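PDB 4UEJ: galactitol-1-phosphate 5-dehydrogenase from Escherichia coli, which oxidises galactitol 1-phosphate to D-tagatose 6-phosphate with NAD(+), as a zinc-dependent member of the alcohol dehydrogenase family. Local coordinates for residues Leu42-Ile45 / Gly49-Tyr52; Gly115-Tyr120 / Glu324-Ala329; His154-Cys159 / His253-Leu258; Ile172-Ile177 / Lys202-Met207; Trp287-Ser292 / Gln297-Ala302. All coordinates share one frame; numbering follows the deposited sequence.

Five contacts sample both halves of this zinc dehydrogenase. Interactions 1 and 2 lie in the catalytic, GroES-like half, their centres 16 Å apart; interactions 3, 4 and 5 lie on the nucleotide-binding side. Interactions 1 and 5 lie on opposite sides of the chain's centre, yet both approach the catalytic zinc: the side chains of R44 and N289 each come within about 6 Å of the ion, and within about 5 and 4 Å of a bound glycerol. Interactions 3 and 5 touch directly, H154 ND1 lying 3.4 Å from E298 OE2. Interaction 4, its centre 17 Å from that of interaction 3, and interaction 3 itself are away from the metal sites and hold helix ends within the Rossmann-type half.

Interaction 1. Residues Leu42-Ile45 / Gly49-Tyr52; sequences LPRI and GAHY
The backbone N of G49 donates to P43 O at 3.0 Å, a bond bent at the hydrogen (135°), with the nitrogen tilted out of the plane of the carbonyl. This bond ties the loop back onto the short helix 41-46 just after the chain has left it. A CB on G49 would come too close to that same carbonyl, consistent with a glycine at this place.

Past G49 the loop runs alongside R44. Here A50 CB meets R44 CB at 4.0 Å, while the A50 N lies 3.7 Å from R44 CA, a close backbone-to-backbone approach, with no hydrogen bond between the two residues. The hydroxyl of Y53 spans the same junction, bonded to both R44 O and A50 N.

The arginine then carries on past the loop: R44 CG is turned beside its own backbone N (chi1 -62°), and the chain stays extended to NE. Water 1 sits at the guanidinium edge, in its plane, and accepts from R44 NE at 2.9 Å; it gives only a weak bond to G49 O. At the other end of the group, R44 NH1 forms a salt bridge with D41 and a hydrogen bond with S40 OG, so the guanidinium is held from two sides and its rotation is probably restricted. Its side chain passes about 4 Å from that of H59, a ligand of the catalytic zinc, and about 5 Å from a bound glycerol. Helix 41-46 and the loop after it thus form part of the surroundings of the catalytic zinc in the GroES-like domain.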
# COMPACT_ATOMS: atom_id res chain seq x y z
N LEU A 42 15.29 19.59 8.93
CA LEU A 42 15.17 20.84 8.16
C LEU A 42 13.81 21.52 8.34
O LEU A 42 13.77 22.73 8.57
CB LEU A 42 15.46 20.58 6.67
CG LEU A 42 16.92 20.70 6.22
CD1 LEU A 42 17.84 19.87 7.08
CD2 LEU A 42 17.06 20.31 4.75
N PRO A 43 12.69 20.77 8.24
CA PRO A 43 11.41 21.41 8.56
C PRO A 43 11.31 21.90 10.01
O PRO A 43 10.60 22.88 10.28
CB PRO A 43 10.38 20.29 8.32
CG PRO A 43 11.05 19.36 7.38
CD PRO A 43 12.50 19.40 7.73
N ARG A 44 12.00 21.24 10.93
CA ARG A 44 11.95 21.62 12.34
C ARG A 44 12.67 22.94 12.56
O ARG A 44 12.28 23.74 13.40
CB ARG A 44 12.57 20.54 13.23
CG ARG A 44 11.83 19.21 13.18
CD ARG A 44 12.43 18.18 14.16
NE ARG A 44 11.76 16.89 14.02
CZ ARG A 44 12.31 15.81 13.48
NH1 ARG A 44 13.56 15.84 13.03
NH2 ARG A 44 11.60 14.69 13.39
N ILE A 45 13.73 23.16 11.79
CA ILE A 45 14.56 24.34 11.94
C ILE A 45 13.96 25.53 11.20
O ILE A 45 13.85 26.63 11.75
CB ILE A 45 15.99 24.09 11.43
CG1 ILE A 45 16.63 22.93 12.20
CG2 ILE A 45 16.84 25.34 11.57
CD1 ILE A 45 17.91 22.41 11.59
N GLY A 49 8.39 23.51 12.15
CA GLY A 49 7.84 22.17 12.19
C GLY A 49 8.20 21.36 13.42
O GLY A 49 7.90 20.18 13.51
N ALA A 50 8.86 22.00 14.38
CA ALA A 50 9.19 21.33 15.64
C ALA A 50 8.00 21.39 16.58
O ALA A 50 7.16 22.29 16.48
CB ALA A 50 10.42 21.96 16.28
N HIS A 51 7.93 20.44 17.51
CA HIS A 51 6.84 20.39 18.48
C HIS A 51 6.86 21.56 19.46
O HIS A 51 5.83 21.93 20.04
CB HIS A 51 6.88 19.07 19.25
CG HIS A 51 6.47 17.89 18.43
ND1 HIS A 51 7.33 16.85 18.13
CD2 HIS A 51 5.29 17.58 17.83
CE1 HIS A 51 6.70 15.95 17.40
NE2 HIS A 51 5.46 16.37 17.20
N TYR A 52 8.03 22.15 19.66
CA TYR A 52 8.16 23.30 20.55
C TYR A 52 9.43 24.09 20.25
O TYR A 52 10.37 23.56 19.65
CB TYR A 52 8.14 22.85 22.01
CG TYR A 52 9.26 21.90 22.38
CD1 TYR A 52 9.11 20.52 22.23
CD2 TYR A 52 10.47 22.37 22.86
CE1 TYR A 52 10.14 19.65 22.55
CE2 TYR A 52 11.51 21.51 23.19
CZ TYR A 52 11.34 20.15 23.03
OH TYR A 52 12.38 19.30 23.36
O HOH W 1 9.04 17.34 14.93

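Interaction 2. Residues Gly115-Tyr120 / Glu324-Ala329; sequences GGFAEY and ESFAQA
Within the catalytic half of the enzyme, helix 323-333 packs against the loop before strand 120-124 through a T-shaped (edge-to-face) pair of phenylalanines, F117 from the loop and F326 from the helix. The F326 ring presents its edge to the face of F117: F326 CZ stands 3.6 Å above the F117 plane, offset toward the rim, and is 3.7 Å from F117 CZ. The centroids lie 4.9 Å apart and the planes meet at 57°, so the edge comes in tilted. F326 CE2 follows behind, 4.1 Å from F117 CG.

Each ring is swung into place by its first torsion. F326 CG lies opposite its backbone N (chi1 174°), which carries the ring off the helix toward the loop, while F117 CG is turned beside its N. F117 is also the centre of an inverse gamma turn, where the loop bends and its side chain heads for the helix.

Both rings are buried, and V4 of strand 2-7 and L344 of strand 341-344 touch both of them; L37 and L57 add to the packing on F117. Replacing F117 by an alanine would probably leave the edge of F326 without the ring face it meets and open a gap against V4 and L344. The pair is an aromatic junction inside the catalytic, GroES-like half, the side chain of F117 being about 10 Å from the catalytic zinc.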
# COMPACT_ATOMS: atom_id res chain seq x y z
N GLY A 115 17.61 16.92 22.27
CA GLY A 115 18.43 15.85 21.75
C GLY A 115 19.92 16.12 21.71
O GLY A 115 20.46 16.88 22.51
N GLY A 116 20.58 15.50 20.74
CA GLY A 116 22.02 15.32 20.78
C GLY A 116 22.93 16.36 20.15
O GLY A 116 24.13 16.11 20.00
N PHE A 117 22.39 17.52 19.78
CA PHE A 117 23.25 18.64 19.39
C PHE A 117 23.72 19.34 20.66
O PHE A 117 23.39 20.50 20.92
CB PHE A 117 22.52 19.62 18.46
CG PHE A 117 22.15 19.01 17.14
CD1 PHE A 117 22.86 17.94 16.64
CD2 PHE A 117 21.07 19.50 16.41
CE1 PHE A 117 22.51 17.36 15.43
CE2 PHE A 117 20.72 18.93 15.19
CZ PHE A 117 21.44 17.86 14.70
N ALA A 118 24.50 18.60 21.44
CA ALA A 118 24.93 19.02 22.77
C ALA A 118 26.19 18.27 23.18
O ALA A 118 26.48 17.23 22.62
CB ALA A 118 23.81 18.78 23.78
N GLU A 119 26.93 18.78 24.16
CA GLU A 119 28.12 18.09 24.63
C GLU A 119 27.79 16.86 25.46
O GLU A 119 28.49 15.85 25.39
CB GLU A 119 29.00 19.03 25.45
CG GLU A 119 29.67 20.10 24.66
CD GLU A 119 30.58 20.94 25.53
OE1 GLU A 119 31.65 20.43 25.93
OE2 GLU A 119 30.22 22.09 25.83
N TYR A 120 26.72 16.96 26.24
CA TYR A 120 26.26 15.85 27.06
C TYR A 120 24.75 15.71 26.99
O TYR A 120 24.04 16.69 26.77
CB TYR A 120 26.66 16.03 28.53
CG TYR A 120 28.14 16.08 28.78
CD1 TYR A 120 28.84 17.28 28.66
CD2 TYR A 120 28.85 14.95 29.18
CE1 TYR A 120 30.20 17.34 28.90
CE2 TYR A 120 30.22 15.01 29.43
CZ TYR A 120 30.89 16.21 29.29
OH TYR A 120 32.24 16.29 29.54
N GLU A 324 29.96 26.21 16.64
CA GLU A 324 29.79 27.38 15.78
C GLU A 324 29.83 26.99 14.30
O GLU A 324 28.98 27.42 13.52
CB GLU A 324 30.86 28.43 16.08
CG GLU A 324 30.91 28.87 17.54
CD GLU A 324 29.74 29.76 17.94
OE1 GLU A 324 28.89 30.08 17.07
OE2 GLU A 324 29.68 30.15 19.12
N SER A 325 30.80 26.16 13.94
CA SER A 325 30.96 25.70 12.57
C SER A 325 29.70 24.98 12.11
O SER A 325 29.19 25.22 11.02
CB SER A 325 32.18 24.78 12.45
OG SER A 325 32.32 24.26 11.14
N PHE A 326 29.21 24.10 12.97
CA PHE A 326 28.02 23.31 12.68
C PHE A 326 26.79 24.22 12.54
O PHE A 326 26.01 24.08 11.60
CB PHE A 326 27.82 22.26 13.78
CG PHE A 326 26.53 21.48 13.66
CD1 PHE A 326 26.46 20.38 12.83
CD2 PHE A 326 25.42 21.85 14.39
CE1 PHE A 326 25.28 19.65 12.73
CE2 PHE A 326 24.24 21.13 14.29
CZ PHE A 326 24.17 20.03 13.46
N ALA A 327 26.65 25.16 13.47
CA ALA A 327 25.52 26.08 13.45
C ALA A 327 25.45 26.87 12.14
O ALA A 327 24.39 27.01 11.56
CB ALA A 327 25.58 27.03 14.63
N GLN A 328 26.59 27.35 11.67
CA GLN A 328 26.61 28.13 10.44
C GLN A 328 26.30 27.24 9.23
O GLN A 328 25.63 27.67 8.29
CB GLN A 328 27.95 28.83 10.25
CG GLN A 328 27.95 29.83 9.10
CD GLN A 328 26.88 30.90 9.26
OE1 GLN A 328 26.75 31.51 10.32
NE2 GLN A 328 26.10 31.11 8.21
N ALA A 329 26.80 26.00 9.25
CA ALA A 329 26.51 25.04 8.19
C ALA A 329 25.01 24.79 8.09
O ALA A 329 24.46 24.73 6.99
CB ALA A 329 27.25 23.73 8.44

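Interaction 3. Residues His154-Cys159 / His253-Leu258; sequences HLAQGC and HAQLAL
The amide plane of Q255 is turned 39° from that of Q157, and at its edge NE2 reaches A156 O, which lies slightly out of the Q255 plane. The amide's other edge is taken as well: OE1 accepts from K162 NZ, outside the two segments, so both polar atoms are engaged and the amide's rotation is set. This joins strand 255-258 of the Rossmann-type parallel sheet to the Schellman motif that ends helix 143-155, with Q157 as the positive-phi C-prime residue.

The bond from Q255 NE2 to A156 O is 3.0 Å long and fairly straight at the hydrogen, 158°, although the donor is tilted 31° from the carbonyl plane. Q255 reaches it with a chain extended beyond CG. K162 NZ also bonds G158 O; a leucine in place of Q255 would probably leave A156 O without this donor and K162 NZ without one of its two oxygen partners.

Beside the polar contact, A156 packs on I284 and L232, side chains of the flanking strands that also touch Q255. The side chain of Q157 crosses that of Q255 at about a right angle, its OE1 3.9 Å from Q255 NE2. The methyl A156 CB lies 3.7 Å from the same nitrogen, Q255 NE2.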
# COMPACT_ATOMS: atom_id res chain seq x y z
N HIS A 154 12.94 -4.80 6.11
CA HIS A 154 12.35 -5.79 7.01
C HIS A 154 10.84 -5.90 6.80
O HIS A 154 10.30 -7.00 6.73
CB HIS A 154 12.64 -5.42 8.46
CG HIS A 154 12.05 -6.37 9.46
ND1 HIS A 154 11.73 -6.00 10.74
CD2 HIS A 154 11.73 -7.68 9.35
CE1 HIS A 154 11.22 -7.04 11.39
NE2 HIS A 154 11.22 -8.07 10.56
N LEU A 155 10.17 -4.77 6.67
CA LEU A 155 8.72 -4.79 6.45
C LEU A 155 8.37 -5.44 5.12
O LEU A 155 7.31 -6.00 4.97
CB LEU A 155 8.13 -3.38 6.49
CG LEU A 155 8.15 -2.70 7.86
CD1 LEU A 155 7.60 -1.30 7.73
CD2 LEU A 155 7.35 -3.50 8.87
N ALA A 156 9.30 -5.36 4.17
CA ALA A 156 9.10 -5.94 2.84
C ALA A 156 9.55 -7.39 2.75
O ALA A 156 9.56 -7.96 1.66
CB ALA A 156 9.83 -5.11 1.79
N GLN A 157 9.91 -7.97 3.89
CA GLN A 157 10.39 -9.35 3.98
C GLN A 157 11.71 -9.53 3.22
O GLN A 157 11.97 -10.57 2.63
CB GLN A 157 9.33 -10.34 3.47
CG GLN A 157 8.12 -10.50 4.38
CD GLN A 157 7.20 -9.29 4.38
OE1 GLN A 157 6.82 -8.78 3.32
NE2 GLN A 157 6.84 -8.82 5.57
N GLY A 158 12.53 -8.49 3.25
CA GLY A 158 13.90 -8.58 2.75
C GLY A 158 14.09 -8.09 1.34
O GLY A 158 13.12 -7.86 0.62
N CYS A 159 15.34 -7.91 0.93
CA CYS A 159 15.60 -7.44 -0.43
C CYS A 159 16.36 -8.46 -1.26
O CYS A 159 16.71 -8.20 -2.41
CB CYS A 159 16.37 -6.11 -0.40
SG CYS A 159 17.96 -6.21 0.41
N HIS A 253 3.24 -6.33 -9.51
CA HIS A 253 3.30 -6.73 -8.11
C HIS A 253 4.51 -6.18 -7.35
O HIS A 253 4.96 -6.81 -6.39
CB HIS A 253 3.29 -8.26 -7.99
CG HIS A 253 2.00 -8.88 -8.42
ND1 HIS A 253 1.17 -9.54 -7.55
CD2 HIS A 253 1.39 -8.93 -9.63
CE1 HIS A 253 0.11 -9.98 -8.20
NE2 HIS A 253 0.22 -9.63 -9.46
N ALA A 254 5.01 -5.01 -7.75
CA ALA A 254 6.11 -4.39 -7.03
C ALA A 254 5.70 -4.10 -5.61
O ALA A 254 4.51 -3.89 -5.32
CB ALA A 254 6.59 -3.10 -7.72
N GLN A 255 6.68 -4.16 -4.73
CA GLN A 255 6.53 -3.65 -3.37
C GLN A 255 7.01 -2.22 -3.34
O GLN A 255 8.11 -1.90 -3.82
CB GLN A 255 7.32 -4.48 -2.37
CG GLN A 255 6.80 -5.88 -2.14
CD GLN A 255 7.78 -6.69 -1.34
OE1 GLN A 255 8.92 -6.90 -1.77
NE2 GLN A 255 7.37 -7.11 -0.16
N LEU A 256 6.21 -1.34 -2.76
CA LEU A 256 6.59 0.07 -2.66
C LEU A 256 6.58 0.52 -1.21
O LEU A 256 5.52 0.75 -0.63
CB LEU A 256 5.66 0.95 -3.50
CG LEU A 256 5.69 2.47 -3.28
CD1 LEU A 256 7.12 3.02 -3.36
CD2 LEU A 256 4.79 3.14 -4.30
N ALA A 257 7.78 0.65 -0.65
CA ALA A 257 7.94 1.04 0.75
C ALA A 257 8.08 2.54 0.87
O ALA A 257 8.97 3.16 0.27
CB ALA A 257 9.14 0.35 1.37
N LEU A 258 7.20 3.13 1.67
CA LEU A 258 7.15 4.57 1.82
C LEU A 258 7.90 4.94 3.09
O LEU A 258 7.48 4.59 4.18
CB LEU A 258 5.71 5.07 1.89
CG LEU A 258 4.81 4.75 0.70
CD1 LEU A 258 3.38 5.21 0.98
CD2 LEU A 258 5.34 5.39 -0.57

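Interaction 4. Residues Ile172-Ile177 / Lys202-Met207; sequences IGLLAI and KSFGAM
F204 sends its CB toward I177 CG2, 4.0 Å away, and its ring then runs on to L174. CD2 lies 4.0 Å from L174 CD2, which approaches the ring at its edge, near the plane; CE2, one atom further along, is 4.0 Å from L174 CB. The leucine thus meets the CD2-CE2 edge of the ring with CB and CD2, and the two side chains slant across each other, whereas I177 and F204 cross at about a right angle.

Here the turn that ends helix 196-203 packs on helix 171-182 within the Rossmann-type nucleotide-binding fold. Helix 171-182 carries G173 of a GxGxxG-like sequence, consistent with the dinucleotide-binding turn, and helix 196-203 ends in a Schellman motif at G205, whose phi is positive. That termination places F204 against helix 171-182 and leads the chain on toward strand 208-211. L316 from a loop touches both F204 and L174, extending the apolar patch.

I177 works on both sides of the turn. Its CG2 lies opposite the backbone N, with CG1 beside that N (chi1 -67°), which brings CG2 to F204 CB and A206 CB. V188 and A190 of strand 187-192 also pack on this isoleucine. Beyond F204, I177 CG2 meets A206 CB at 4.4 Å.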
# COMPACT_ATOMS: atom_id res chain seq x y z
N ILE A 172 19.73 8.86 3.82
CA ILE A 172 18.95 7.66 4.04
C ILE A 172 18.93 6.79 2.78
O ILE A 172 19.18 5.59 2.84
CB ILE A 172 17.50 7.99 4.43
CG1 ILE A 172 17.48 8.76 5.75
CG2 ILE A 172 16.67 6.71 4.56
CD1 ILE A 172 18.07 7.99 6.89
N GLY A 173 18.66 7.42 1.65
CA GLY A 173 18.66 6.72 0.37
C GLY A 173 20.00 6.11 -0.02
O GLY A 173 20.06 4.97 -0.49
N LEU A 174 21.08 6.86 0.15
CA LEU A 174 22.38 6.33 -0.20
C LEU A 174 22.75 5.16 0.70
O LEU A 174 23.35 4.20 0.25
CB LEU A 174 23.45 7.42 -0.12
CG LEU A 174 23.30 8.50 -1.19
CD1 LEU A 174 24.24 9.69 -0.92
CD2 LEU A 174 23.59 7.89 -2.56
N LEU A 175 22.40 5.25 1.99
CA LEU A 175 22.65 4.13 2.90
C LEU A 175 21.85 2.91 2.47
O LEU A 175 22.35 1.78 2.49
CB LEU A 175 22.32 4.51 4.35
CG LEU A 175 23.33 5.49 4.97
CD1 LEU A 175 22.73 6.10 6.25
CD2 LEU A 175 24.63 4.81 5.28
N ALA A 176 20.60 3.14 2.08
CA ALA A 176 19.73 2.06 1.63
C ALA A 176 20.30 1.34 0.41
O ALA A 176 20.19 0.12 0.29
CB ALA A 176 18.34 2.60 1.32
N ILE A 177 20.92 2.08 -0.50
CA ILE A 177 21.59 1.45 -1.63
C ILE A 177 22.66 0.49 -1.17
O ILE A 177 22.71 -0.66 -1.61
CB ILE A 177 22.22 2.50 -2.55
CG1 ILE A 177 21.11 3.32 -3.22
CG2 ILE A 177 23.13 1.82 -3.58
CD1 ILE A 177 21.63 4.54 -3.96
N LYS A 202 26.21 5.00 -7.91
CA LYS A 202 26.85 3.92 -8.66
C LYS A 202 28.08 3.37 -7.92
O LYS A 202 28.32 2.16 -7.95
CB LYS A 202 27.26 4.38 -10.06
CG LYS A 202 26.11 4.82 -10.96
CD LYS A 202 26.64 5.69 -12.09
CE LYS A 202 25.52 6.22 -12.96
NZ LYS A 202 25.13 5.24 -13.99
N SER A 203 28.83 4.25 -7.27
CA SER A 203 30.01 3.83 -6.51
C SER A 203 29.63 2.96 -5.31
O SER A 203 30.44 2.18 -4.82
CB SER A 203 30.82 5.04 -6.03
OG SER A 203 30.27 5.60 -4.85
N PHE A 204 28.39 3.11 -4.86
CA PHE A 204 27.85 2.34 -3.75
C PHE A 204 27.22 1.04 -4.23
O PHE A 204 26.72 0.26 -3.41
CB PHE A 204 26.81 3.15 -2.99
CG PHE A 204 27.40 4.28 -2.21
CD1 PHE A 204 28.71 4.21 -1.76
CD2 PHE A 204 26.65 5.39 -1.89
CE1 PHE A 204 29.27 5.25 -1.03
CE2 PHE A 204 27.18 6.42 -1.16
CZ PHE A 204 28.51 6.35 -0.73
N GLY A 205 27.23 0.83 -5.54
CA GLY A 205 26.70 -0.41 -6.07
C GLY A 205 25.42 -0.33 -6.89
O GLY A 205 24.95 -1.37 -7.36
N ALA A 206 24.85 0.86 -7.08
CA ALA A 206 23.70 0.94 -7.99
C ALA A 206 24.19 0.63 -9.40
O ALA A 206 25.22 1.14 -9.82
CB ALA A 206 23.03 2.32 -7.92
N MET A 207 23.49 -0.24 -10.11
CA MET A 207 23.95 -0.64 -11.43
C MET A 207 23.46 0.34 -12.49
O MET A 207 24.00 0.39 -13.60
CB MET A 207 23.52 -2.07 -11.75
CG MET A 207 22.08 -2.41 -11.38
SD MET A 207 20.91 -2.04 -12.70
CE MET A 207 21.56 -3.03 -14.04

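Interaction 5. Residues Trp287-Ser292 / Gln297-Ala302; sequences WMNYSS and QEWETA
S291 OG gives its proton to E298 OE1 at 2.6 Å, a short bond on the syn side of the carboxylate, toward OE2. Two partners meet at that hydroxyl, the glutamate and water 2, which donates to it at 2.7 Å; OG sits between the backbone N and the carbonyl carbon (chi1 59°). The same water donates to S292 O and accepts from Q297 N, tying the loop to the first turn of helix 297-307. E298 OE2 has its own partners, H151 ND1 and, weakly, H154 ND1; a carboxylate in such company would probably favour the ionised form.

The second polar bond runs from W299 NE1 to N289 O, 3.0 Å long, with the nitrogen placed nearly along the C=O axis (161°). W299 brings the edge of its indole to the carbonyl, which lies slightly tilted from the ring plane.

The loop here follows strand 282-285, an outermost strand of the Rossmann-type sheet, and leads into helix 297-307; the side chain of N289 lies about 6 Å from the catalytic zinc. N289 ND2 bonds to T147 OG1 and weakly to E144, which by similarity binds that zinc.

N289 ND2 lies 3.5 Å from W299 CZ2, with the amide and indole planes 21° apart. Y290 CE1 comes 3.6 Å from the same carbon, the tyrosine ring nearly parallel to the indole but slid aside, and W294 stacks on that tyrosine.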
# COMPACT_ATOMS: atom_id res chain seq x y z
N TRP A 287 7.57 3.27 9.34
CA TRP A 287 7.63 4.36 10.30
C TRP A 287 8.70 4.05 11.29
O TRP A 287 8.69 2.99 11.93
CB TRP A 287 6.30 4.59 11.00
CG TRP A 287 6.28 5.86 11.82
CD1 TRP A 287 6.04 5.97 13.16
CD2 TRP A 287 6.54 7.18 11.35
NE1 TRP A 287 6.12 7.28 13.55
CE2 TRP A 287 6.43 8.05 12.46
CE3 TRP A 287 6.84 7.73 10.09
CZ2 TRP A 287 6.61 9.43 12.35
CZ3 TRP A 287 7.02 9.09 9.99
CH2 TRP A 287 6.91 9.93 11.11
N MET A 288 9.64 4.97 11.38
CA MET A 288 10.79 4.86 12.26
C MET A 288 11.63 3.63 11.94
O MET A 288 11.87 3.32 10.78
CB MET A 288 10.34 4.87 13.72
CG MET A 288 9.70 6.18 14.10
SD MET A 288 9.63 6.45 15.87
CE MET A 288 7.88 6.27 16.19
N ASN A 289 12.12 2.95 12.97
CA ASN A 289 13.13 1.94 12.73
C ASN A 289 13.35 0.93 13.84
O ASN A 289 14.48 0.65 14.23
CB ASN A 289 14.46 2.66 12.42
CG ASN A 289 14.66 3.97 13.21
OD1 ASN A 289 13.80 4.87 13.25
ND2 ASN A 289 15.83 4.09 13.80
N TYR A 290 12.26 0.35 14.33
CA TYR A 290 12.33 -0.52 15.49
C TYR A 290 11.53 -1.76 15.29
O TYR A 290 10.54 -1.78 14.54
CB TYR A 290 11.84 0.21 16.75
CG TYR A 290 12.54 1.52 16.91
CD1 TYR A 290 13.81 1.57 17.44
CD2 TYR A 290 11.95 2.70 16.48
CE1 TYR A 290 14.48 2.75 17.56
CE2 TYR A 290 12.61 3.89 16.61
CZ TYR A 290 13.88 3.91 17.15
OH TYR A 290 14.56 5.09 17.28
N SER A 291 11.96 -2.81 15.98
CA SER A 291 11.23 -4.06 16.01
C SER A 291 11.62 -4.82 17.26
O SER A 291 12.50 -4.39 18.01
CB SER A 291 11.50 -4.89 14.75
OG SER A 291 12.87 -5.19 14.62
N SER A 292 10.95 -5.93 17.50
CA SER A 292 11.20 -6.73 18.70
C SER A 292 12.19 -7.85 18.40
O SER A 292 12.15 -8.45 17.33
CB SER A 292 9.88 -7.30 19.22
OG SER A 292 10.12 -8.24 20.25
N GLN A 297 16.24 -6.12 15.30
CA GLN A 297 17.32 -6.70 14.53
C GLN A 297 17.96 -5.67 13.60
O GLN A 297 19.14 -5.81 13.27
CB GLN A 297 16.82 -7.90 13.72
CG GLN A 297 15.97 -7.55 12.52
CD GLN A 297 16.46 -8.23 11.26
OE1 GLN A 297 17.62 -8.65 11.19
NE2 GLN A 297 15.59 -8.34 10.27
N GLU A 298 17.21 -4.63 13.22
CA GLU A 298 17.77 -3.59 12.35
C GLU A 298 19.05 -2.99 12.93
O GLU A 298 20.02 -2.71 12.20
CB GLU A 298 16.75 -2.46 12.12
CG GLU A 298 15.49 -2.85 11.33
CD GLU A 298 14.34 -3.31 12.22
OE1 GLU A 298 14.62 -3.88 13.30
OE2 GLU A 298 13.16 -3.10 11.86
N TRP A 299 19.05 -2.79 14.23
CA TRP A 299 20.18 -2.18 14.92
C TRP A 299 21.41 -3.09 14.94
O TRP A 299 22.52 -2.65 14.64
CB TRP A 299 19.75 -1.79 16.34
CG TRP A 299 18.80 -0.64 16.26
CD1 TRP A 299 17.48 -0.69 15.87
CD2 TRP A 299 19.10 0.73 16.49
NE1 TRP A 299 16.94 0.59 15.87
CE2 TRP A 299 17.92 1.48 16.24
CE3 TRP A 299 20.26 1.42 16.89
CZ2 TRP A 299 17.87 2.86 16.39
CZ3 TRP A 299 20.21 2.78 17.03
CH2 TRP A 299 19.02 3.49 16.78
N GLU A 300 21.21 -4.37 15.26
CA GLU A 300 22.28 -5.36 15.18
C GLU A 300 22.80 -5.50 13.76
O GLU A 300 24.01 -5.54 13.55
CB GLU A 300 21.82 -6.73 15.67
CG GLU A 300 21.31 -6.77 17.08
CD GLU A 300 21.20 -8.19 17.60
OE1 GLU A 300 20.70 -9.06 16.84
OE2 GLU A 300 21.62 -8.45 18.75
N THR A 301 21.90 -5.56 12.79
CA THR A 301 22.33 -5.65 11.39
C THR A 301 23.17 -4.44 10.98
O THR A 301 24.20 -4.59 10.32
CB THR A 301 21.13 -5.78 10.44
OG1 THR A 301 20.39 -6.96 10.78
CG2 THR A 301 21.59 -5.89 9.00
N ALA A 302 22.76 -3.24 11.38
CA ALA A 302 23.47 -2.03 10.99
C ALA A 302 24.88 -2.08 11.54
O ALA A 302 25.85 -1.77 10.84
CB ALA A 302 22.75 -0.78 11.50
O HOH W 2 13.77 -7.69 15.32